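Local coordinates for transcription regulator AsnC/Lrp ligand binding domain-containing protein (PDB 2ZBC) that binds isoleucine at the interfaces between its subunits and, as a stand-alone RAM module of the Lrp/AsnC family, probably takes part in amino-acid-responsive regulation of transcription, at residues A[5-10]-A[39-44]; A[16-21]-A[61-66]; A[9-14]-A[65-70]. All blocks are in the same frame, centred on the assembly; numbering follows the deposited sequence.

Contact 1. Residues A[5-10]-A[39-44]; sequences IVLINT and DIVVKV. With ILE (isoleucine), chain J.
Asp39 sits just ahead of strand 40-45 and reaches over to Thr10. Its CB rests 3.5 Å from Ile8 O. That carbonyl accepts from both Asp39 N and Ile40 N, so two residues face one in a classic beta bulge. With CG anti to the carbonyl carbon (chi1 -62°), the carboxylate lies between Thr10 and the bound isoleucine. CG packs 3.7 Å from CG2 of this ligand. OD1 takes a hydrogen bond from the ligand N at 2.8 Å. OD2 turns its anti lone pair to Thr10 N, 2.9 Å away, and the N-H points almost straight at it (165°). The same oxygen forms a salt bridge with Arg61 of a neighbouring subunit. Replacing Asp39 by an alanine would probably leave the ligand amine without its acidic partner and Thr10 N without its acceptor, and take one of the carboxylates from that arginine.

Beyond the bulge the strands pair antiparallel. Val6 CB touches Val42 CG2 at 3.5 Å. Val6, Ile8, Ile40 and Val42 share one face, packed on by Leu22 of helix 15-22 and Ile60 of helix 49-60. The other face, with Leu7 and Val41, meets Leu7 and Met72 of a second subunit, while strands 28-34 and 66-75 flank the pair.

Contact 2. Residues A[16-21]-A[61-66]; sequences DEVFER and RKLPKV. With ILE (isoleucine), chain I.
Arg21 lays its guanidinium over Pro64. CG of the proline is 3.7 Å above the guanidinium plane, offset toward the rim, and the two side chains cross at about a right angle. The arginine chain is extended from CG to NE, and its CD slides past Leu63 CD2 at 4.2 Å. A water lies at the guanidinium edge, in plane. It accepts from Arg21 NE at 2.8 Å and donates to Pro64 O, so one water ties the arginine to the proline's own carbonyl.

Val18 fills the buried side. Its CG1 meets Val66 CG2 at 3.8 Å. With CG1 anti to the backbone N (chi1 175°), CG2 is left beside that N and touches Pro64 O and Lys65 CB.

These partners belong to a type II beta turn from Leu63 to Val66, closed by Val66 N to Leu63 O. Lys65 holds its third position with a positive phi of 83°. The turn leads from helix 49-60 into strand 66-75, the fourth strand of a ferredoxin-like alpha/beta fold, and here it packs on the fold's first helix, 15-22.

Lys65 runs extended beyond CG along the exposed side. Its NZ forms a salt bridge with Glu17 OE2 at 3.0 Å, on the syn side and 28° out of the carboxylate plane. The bond to Glu17 OE1 is weak.

At the start of the same loop, Arg61 turns away to the ligand pocket. CG2 of the bound isoleucine sits over one face of its guanidinium, and Glu15 of a neighbouring subunit forms a salt bridge with Arg61 NE.

Contact 3. Residues A[9-14]-A[65-70]; sequences NTDAGG and KVRSTL. With ILE (isoleucine), chain I.
Asn9 and Ser68 form the tight end of this contact. Asn9 N donates to Ser68 O at 2.9 Å. Asn9 O takes two bonds in return, from Arg67 N at 2.9 Å and Ser68 N at 3.1 Å. Arg67 and Ser68 thus both face Asn9, in a classic beta bulge. Ser68 OG also touches Asn9 CB. One step on, Asp11 N bonds to Lys65 O, and Thr10 CB presses on that same oxygen at 3.3 Å. Thr10 OG1 and Gly14 N reach Asp11 O from opposite faces of its plane. The Gly14 bond closes the type II turn from Asp11 to Gly14; the threonine bond adds a second grip on its first carbonyl. Gly14 CA passes 3.9 Å from Lys65 CD, leaving little room there for a CB.

The outer side is looser. Arg67 starts with CG anti to the backbone N (chi1 177°) and bends at chi3. Its guanidinium then lies with Thr10 O 3.8 Å above its centre. The salt bridge from Arg67 NE to Asp11 OD1 is long, 4.0 Å, with the two planes 45° apart. Arg67 NH1 finds its stronger partner in Arg67 O of a neighbouring subunit.

Farther along the strand, Thr69 OG1 donates to OXT of the bound isoleucine at 2.7 Å. Gly36 and Asp39 of a neighbouring subunit also bond this ligand, consistent with the inter-subunit effector sites of the Lrp/AsnC family.

In the fold
From the N terminus, strand 3-10 enters contact 1 first. That contact closes the loop through helix 15-22 and strand 28-34, bringing in strand 40-45. The end of the same strand then opens contact 3, which closes a longer loop and adds strand 66-75 on its other side. Contact 2 starts on helix 15-22 and ends in the loop that leads into that strand, at its first residue, so it crosses contact 1. Contacts 2 and 3 share Lys65 and Val66. Contacts 1 and 3 share Asn9 and Thr10. Val18 joins all three, touching Ile40 and Thr10 beside the turn. Arg61 NH1 also bonds to Thr69 OG1, linking contacts 2 and 3 at one isoleucine. Together they tie three strands, a helix and the loop after helix 49-60.

Contact 1. Residues A[5-10]-A[39-44]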
# COMPACT_ATOMS: atom_id res chain seq x y z
N ILE A 5 -9.51 -3.36 -16.74
CA ILE A 5 -8.11 -3.68 -16.74
C ILE A 5 -7.81 -4.38 -15.44
O ILE A 5 -8.19 -3.84 -14.38
CB ILE A 5 -7.34 -2.41 -16.83
CG1 ILE A 5 -7.59 -1.65 -18.12
CG2 ILE A 5 -5.80 -2.66 -16.69
CD1 ILE A 5 -7.09 -2.28 -19.27
N VAL A 6 -7.20 -5.58 -15.51
CA VAL A 6 -6.93 -6.37 -14.34
C VAL A 6 -5.43 -6.46 -14.10
O VAL A 6 -4.68 -6.83 -15.00
CB VAL A 6 -7.51 -7.79 -14.48
CG1 VAL A 6 -7.32 -8.57 -13.22
CG2 VAL A 6 -9.03 -7.74 -14.82
N LEU A 7 -5.01 -6.08 -12.91
CA LEU A 7 -3.60 -6.15 -12.52
C LEU A 7 -3.39 -7.49 -11.76
O LEU A 7 -4.09 -7.77 -10.76
CB LEU A 7 -3.21 -4.97 -11.64
CG LEU A 7 -3.57 -3.59 -12.23
CD1 LEU A 7 -3.37 -2.48 -11.26
CD2 LEU A 7 -2.77 -3.39 -13.50
N ILE A 8 -2.50 -8.33 -12.24
CA ILE A 8 -2.37 -9.67 -11.67
C ILE A 8 -1.02 -9.76 -10.98
O ILE A 8 -0.03 -9.32 -11.54
CB ILE A 8 -2.46 -10.68 -12.79
CG1 ILE A 8 -3.85 -10.62 -13.46
CG2 ILE A 8 -2.30 -12.07 -12.26
CD1 ILE A 8 -3.91 -11.49 -14.68
N ASN A 9 -0.98 -10.39 -9.80
CA ASN A 9 0.28 -10.80 -9.18
C ASN A 9 0.26 -12.27 -9.21
O ASN A 9 -0.76 -12.91 -8.85
CB ASN A 9 0.47 -10.32 -7.72
CG ASN A 9 0.95 -8.86 -7.65
OD1 ASN A 9 2.19 -8.53 -7.51
ND2 ASN A 9 -0.01 -7.96 -7.73
N THR A 10 1.41 -12.85 -9.56
CA THR A 10 1.54 -14.32 -9.60
C THR A 10 2.41 -14.81 -8.43
O THR A 10 3.03 -14.00 -7.77
CB THR A 10 2.22 -14.79 -10.90
OG1 THR A 10 3.56 -14.29 -11.00
CG2 THR A 10 1.51 -14.23 -12.11
N ASP A 39 2.58 -7.84 -11.81
CA ASP A 39 3.31 -8.72 -12.66
C ASP A 39 2.73 -8.84 -14.03
O ASP A 39 3.52 -8.96 -15.00
CB ASP A 39 3.29 -10.08 -12.09
CG ASP A 39 3.97 -10.12 -10.70
OD1 ASP A 39 4.86 -9.29 -10.48
OD2 ASP A 39 3.59 -10.92 -9.83
N ILE A 40 1.40 -8.81 -14.14
CA ILE A 40 0.75 -8.84 -15.46
C ILE A 40 -0.43 -7.88 -15.51
O ILE A 40 -1.15 -7.70 -14.50
CB ILE A 40 0.19 -10.24 -15.71
CG1 ILE A 40 1.29 -11.32 -15.71
CG2 ILE A 40 -0.64 -10.32 -16.96
CD1 ILE A 40 0.79 -12.73 -15.87
N VAL A 41 -0.64 -7.28 -16.68
CA VAL A 41 -1.73 -6.31 -16.91
C VAL A 41 -2.53 -6.94 -18.02
O VAL A 41 -1.97 -7.29 -19.02
CB VAL A 41 -1.25 -4.91 -17.33
CG1 VAL A 41 -2.46 -4.06 -17.73
CG2 VAL A 41 -0.39 -4.28 -16.34
N VAL A 42 -3.81 -7.16 -17.82
CA VAL A 42 -4.66 -7.62 -18.90
C VAL A 42 -5.78 -6.63 -19.14
O VAL A 42 -6.27 -5.99 -18.20
CB VAL A 42 -5.31 -9.01 -18.63
CG1 VAL A 42 -4.28 -10.14 -18.72
CG2 VAL A 42 -6.00 -9.07 -17.39
N LYS A 43 -6.16 -6.46 -20.39
CA LYS A 43 -7.46 -5.82 -20.70
C LYS A 43 -8.48 -6.91 -20.95
O LYS A 43 -8.25 -7.84 -21.70
CB LYS A 43 -7.31 -4.90 -21.90
CG LYS A 43 -8.53 -3.94 -22.05
CD LYS A 43 -8.06 -2.73 -22.88
CE LYS A 43 -9.02 -2.35 -23.93
NZ LYS A 43 -10.32 -2.08 -23.42
N VAL A 44 -9.62 -6.82 -20.29
CA VAL A 44 -10.64 -7.82 -20.41
C VAL A 44 -11.83 -7.14 -21.02
O VAL A 44 -12.18 -6.09 -20.60
CB VAL A 44 -11.05 -8.37 -19.06
CG1 VAL A 44 -12.26 -9.27 -19.20
CG2 VAL A 44 -9.89 -9.08 -18.42
N ILE J . 6.69 -7.48 -11.47
CA ILE J . 7.88 -8.34 -11.13
C ILE J . 9.04 -7.54 -10.70
O ILE J . 8.98 -6.31 -10.90
CB ILE J . 8.24 -9.31 -12.27
CG1 ILE J . 8.94 -8.62 -13.46
CG2 ILE J . 7.07 -10.09 -12.67
CD1 ILE J . 9.47 -9.61 -14.51
OXT ILE J . 9.92 -8.19 -10.12

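Contact 2. Residues A[16-21]-A[61-66]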
# COMPACT_ATOMS: atom_id res chain seq x y z
N ASP A 16 5.41 -16.05 -16.55
CA ASP A 16 5.40 -16.45 -17.97
C ASP A 16 4.34 -17.49 -18.27
O ASP A 16 3.69 -17.47 -19.36
CB ASP A 16 6.78 -16.95 -18.42
CG ASP A 16 7.86 -15.88 -18.33
OD1 ASP A 16 7.57 -14.68 -18.07
OD2 ASP A 16 9.06 -16.16 -18.52
N GLU A 17 4.13 -18.39 -17.31
CA GLU A 17 3.20 -19.51 -17.48
C GLU A 17 1.80 -18.93 -17.45
O GLU A 17 0.95 -19.28 -18.26
CB GLU A 17 3.35 -20.56 -16.39
CG GLU A 17 4.59 -21.44 -16.54
CD GLU A 17 4.75 -22.36 -15.35
OE1 GLU A 17 3.85 -23.20 -15.10
OE2 GLU A 17 5.76 -22.24 -14.69
N VAL A 18 1.59 -17.97 -16.53
CA VAL A 18 0.30 -17.32 -16.49
C VAL A 18 0.02 -16.52 -17.76
O VAL A 18 -1.09 -16.53 -18.31
CB VAL A 18 0.13 -16.46 -15.19
CG1 VAL A 18 -1.25 -15.65 -15.24
CG2 VAL A 18 0.18 -17.31 -13.95
N PHE A 19 0.99 -15.77 -18.23
CA PHE A 19 0.86 -14.97 -19.48
C PHE A 19 0.46 -15.90 -20.65
O PHE A 19 -0.50 -15.62 -21.38
CB PHE A 19 2.21 -14.25 -19.77
CG PHE A 19 2.30 -13.66 -21.16
CD1 PHE A 19 2.03 -12.31 -21.38
CD2 PHE A 19 2.67 -14.44 -22.24
CE1 PHE A 19 2.10 -11.79 -22.66
CE2 PHE A 19 2.76 -13.93 -23.52
CZ PHE A 19 2.50 -12.59 -23.72
N GLU A 20 1.13 -17.04 -20.75
CA GLU A 20 0.81 -18.05 -21.76
C GLU A 20 -0.67 -18.53 -21.70
O GLU A 20 -1.28 -18.65 -22.73
CB GLU A 20 1.76 -19.25 -21.63
CG GLU A 20 1.50 -20.50 -22.51
CD GLU A 20 2.65 -21.56 -22.38
OE1 GLU A 20 3.08 -22.01 -21.21
OE2 GLU A 20 3.16 -21.94 -23.49
N ARG A 21 -1.21 -18.76 -20.50
CA ARG A 21 -2.60 -19.17 -20.34
C ARG A 21 -3.50 -18.06 -20.83
O ARG A 21 -4.44 -18.28 -21.62
CB ARG A 21 -2.92 -19.44 -18.89
CG ARG A 21 -2.18 -20.70 -18.32
CD ARG A 21 -2.55 -21.05 -16.87
NE ARG A 21 -1.69 -22.11 -16.36
CZ ARG A 21 -1.95 -23.40 -16.60
NH1 ARG A 21 -3.07 -23.78 -17.24
NH2 ARG A 21 -1.13 -24.29 -16.14
N ARG A 61 -8.80 -15.85 -11.57
CA ARG A 61 -8.47 -16.14 -10.17
C ARG A 61 -8.36 -17.62 -9.76
O ARG A 61 -8.10 -17.92 -8.58
CB ARG A 61 -9.43 -15.41 -9.20
CG ARG A 61 -9.20 -13.94 -9.25
CD ARG A 61 -10.21 -13.09 -8.58
NE ARG A 61 -10.39 -13.25 -7.17
CZ ARG A 61 -9.63 -12.69 -6.25
NH1 ARG A 61 -8.62 -11.90 -6.58
NH2 ARG A 61 -9.93 -12.88 -4.98
N LYS A 62 -8.67 -18.52 -10.69
CA LYS A 62 -8.44 -19.93 -10.49
C LYS A 62 -7.27 -20.48 -11.30
O LYS A 62 -7.01 -21.68 -11.23
CB LYS A 62 -9.74 -20.68 -10.71
CG LYS A 62 -10.69 -20.40 -9.53
CD LYS A 62 -12.02 -21.11 -9.57
CE LYS A 62 -12.93 -20.83 -8.33
NZ LYS A 62 -12.81 -21.96 -7.29
N LEU A 63 -6.59 -19.67 -12.09
CA LEU A 63 -5.47 -20.18 -12.88
C LEU A 63 -4.32 -20.53 -11.96
O LEU A 63 -4.01 -19.77 -11.02
CB LEU A 63 -4.97 -19.14 -13.86
CG LEU A 63 -5.92 -18.70 -15.02
CD1 LEU A 63 -5.23 -17.67 -15.82
CD2 LEU A 63 -6.44 -19.88 -15.88
N PRO A 64 -3.64 -21.64 -12.23
CA PRO A 64 -2.38 -21.95 -11.51
C PRO A 64 -1.44 -20.80 -11.51
O PRO A 64 -1.16 -20.17 -12.53
CB PRO A 64 -1.78 -23.10 -12.33
CG PRO A 64 -3.04 -23.80 -12.93
CD PRO A 64 -3.92 -22.61 -13.28
N LYS A 65 -1.03 -20.48 -10.30
CA LYS A 65 0.03 -19.53 -9.99
C LYS A 65 -0.49 -18.13 -9.99
O LYS A 65 0.29 -17.22 -9.77
CB LYS A 65 1.26 -19.73 -10.89
CG LYS A 65 1.76 -21.22 -10.87
CD LYS A 65 3.24 -21.39 -11.29
CE LYS A 65 3.74 -22.82 -11.07
NZ LYS A 65 4.96 -23.08 -11.91
N VAL A 66 -1.80 -17.90 -10.16
CA VAL A 66 -2.29 -16.56 -9.87
C VAL A 66 -2.44 -16.41 -8.34
O VAL A 66 -3.13 -17.16 -7.66
CB VAL A 66 -3.62 -16.24 -10.68
CG1 VAL A 66 -4.30 -15.09 -10.17
CG2 VAL A 66 -3.30 -16.10 -12.09
N ILE I . -11.48 -7.93 -5.87
CA ILE I . -11.02 -8.87 -6.94
C ILE I . -10.58 -8.14 -8.23
O ILE I . -10.78 -6.90 -8.25
CB ILE I . -12.13 -9.85 -7.29
CG1 ILE I . -13.25 -9.17 -8.07
CG2 ILE I . -12.76 -10.35 -6.02
CD1 ILE I . -14.37 -10.12 -8.36
OXT ILE I . -10.03 -8.82 -9.17
O HOH W 1 0.25 -20.81 -14.76

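Contact 3. Residues A[9-14]-A[65-70]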
# COMPACT_ATOMS: atom_id res chain seq x y z
N ASN A 9 -0.98 -10.39 -9.80
CA ASN A 9 0.28 -10.80 -9.18
C ASN A 9 0.26 -12.27 -9.21
O ASN A 9 -0.76 -12.91 -8.85
CB ASN A 9 0.47 -10.32 -7.72
CG ASN A 9 0.95 -8.86 -7.65
OD1 ASN A 9 2.19 -8.53 -7.51
ND2 ASN A 9 -0.01 -7.96 -7.73
N THR A 10 1.41 -12.85 -9.56
CA THR A 10 1.54 -14.32 -9.60
C THR A 10 2.41 -14.81 -8.43
O THR A 10 3.03 -14.00 -7.77
CB THR A 10 2.22 -14.79 -10.90
OG1 THR A 10 3.56 -14.29 -11.00
CG2 THR A 10 1.51 -14.23 -12.11
N ASP A 11 2.40 -16.13 -8.18
CA ASP A 11 3.42 -16.76 -7.34
C ASP A 11 4.77 -16.36 -7.93
O ASP A 11 4.91 -16.10 -9.16
CB ASP A 11 3.31 -18.27 -7.35
CG ASP A 11 2.09 -18.74 -6.62
OD1 ASP A 11 1.48 -17.97 -5.84
OD2 ASP A 11 1.72 -19.91 -6.78
N ALA A 12 5.77 -16.26 -7.06
CA ALA A 12 7.07 -15.78 -7.55
C ALA A 12 7.53 -16.81 -8.63
O ALA A 12 7.49 -18.04 -8.43
CB ALA A 12 8.07 -15.59 -6.37
N GLY A 13 7.87 -16.29 -9.80
CA GLY A 13 8.38 -17.06 -10.89
C GLY A 13 7.31 -17.63 -11.82
O GLY A 13 7.68 -18.23 -12.78
N GLY A 14 6.02 -17.47 -11.55
CA GLY A 14 5.01 -18.08 -12.42
C GLY A 14 4.44 -17.17 -13.51
O GLY A 14 3.48 -17.57 -14.25
N LYS A 65 -1.03 -20.48 -10.30
CA LYS A 65 0.03 -19.53 -9.99
C LYS A 65 -0.49 -18.13 -9.99
O LYS A 65 0.29 -17.22 -9.77
CB LYS A 65 1.26 -19.73 -10.89
CG LYS A 65 1.76 -21.22 -10.87
CD LYS A 65 3.24 -21.39 -11.29
CE LYS A 65 3.74 -22.82 -11.07
NZ LYS A 65 4.96 -23.08 -11.91
N VAL A 66 -1.80 -17.90 -10.16
CA VAL A 66 -2.29 -16.56 -9.87
C VAL A 66 -2.44 -16.41 -8.34
O VAL A 66 -3.13 -17.16 -7.66
CB VAL A 66 -3.62 -16.24 -10.68
CG1 VAL A 66 -4.30 -15.09 -10.17
CG2 VAL A 66 -3.30 -16.10 -12.09
N ARG A 67 -1.87 -15.36 -7.82
CA ARG A 67 -1.97 -15.08 -6.42
C ARG A 67 -3.06 -14.05 -6.05
O ARG A 67 -3.91 -14.24 -5.10
CB ARG A 67 -0.62 -14.53 -5.96
CG ARG A 67 -0.60 -14.12 -4.52
CD ARG A 67 0.74 -13.44 -4.14
NE ARG A 67 1.80 -14.44 -4.08
CZ ARG A 67 3.11 -14.17 -3.95
NH1 ARG A 67 3.53 -12.89 -3.95
NH2 ARG A 67 3.98 -15.18 -3.89
N SER A 68 -3.00 -12.94 -6.74
CA SER A 68 -3.98 -11.88 -6.54
C SER A 68 -4.32 -11.18 -7.84
O SER A 68 -3.57 -11.24 -8.84
CB SER A 68 -3.42 -10.93 -5.47
OG SER A 68 -2.36 -10.19 -5.93
N THR A 69 -5.48 -10.54 -7.82
CA THR A 69 -5.92 -9.66 -8.93
C THR A 69 -6.55 -8.40 -8.36
O THR A 69 -7.22 -8.43 -7.31
CB THR A 69 -6.91 -10.38 -9.85
OG1 THR A 69 -8.12 -10.66 -9.12
CG2 THR A 69 -6.41 -11.69 -10.35
N LEU A 70 -6.37 -7.30 -9.10
CA LEU A 70 -6.99 -6.04 -8.81
C LEU A 70 -7.68 -5.58 -10.11
O LEU A 70 -6.98 -5.24 -11.06
CB LEU A 70 -5.91 -5.06 -8.40
CG LEU A 70 -6.29 -3.75 -7.73
CD1 LEU A 70 -5.10 -3.04 -7.15
CD2 LEU A 70 -6.99 -2.85 -8.62
N ILE I . -11.48 -7.93 -5.87
CA ILE I . -11.02 -8.87 -6.94
C ILE I . -10.58 -8.14 -8.23
O ILE I . -10.78 -6.90 -8.25
CB ILE I . -12.13 -9.85 -7.29
CG1 ILE I . -13.25 -9.17 -8.07
CG2 ILE I . -12.76 -10.35 -6.02
CD1 ILE I . -14.37 -10.12 -8.36
OXT ILE I . -10.03 -8.82 -9.17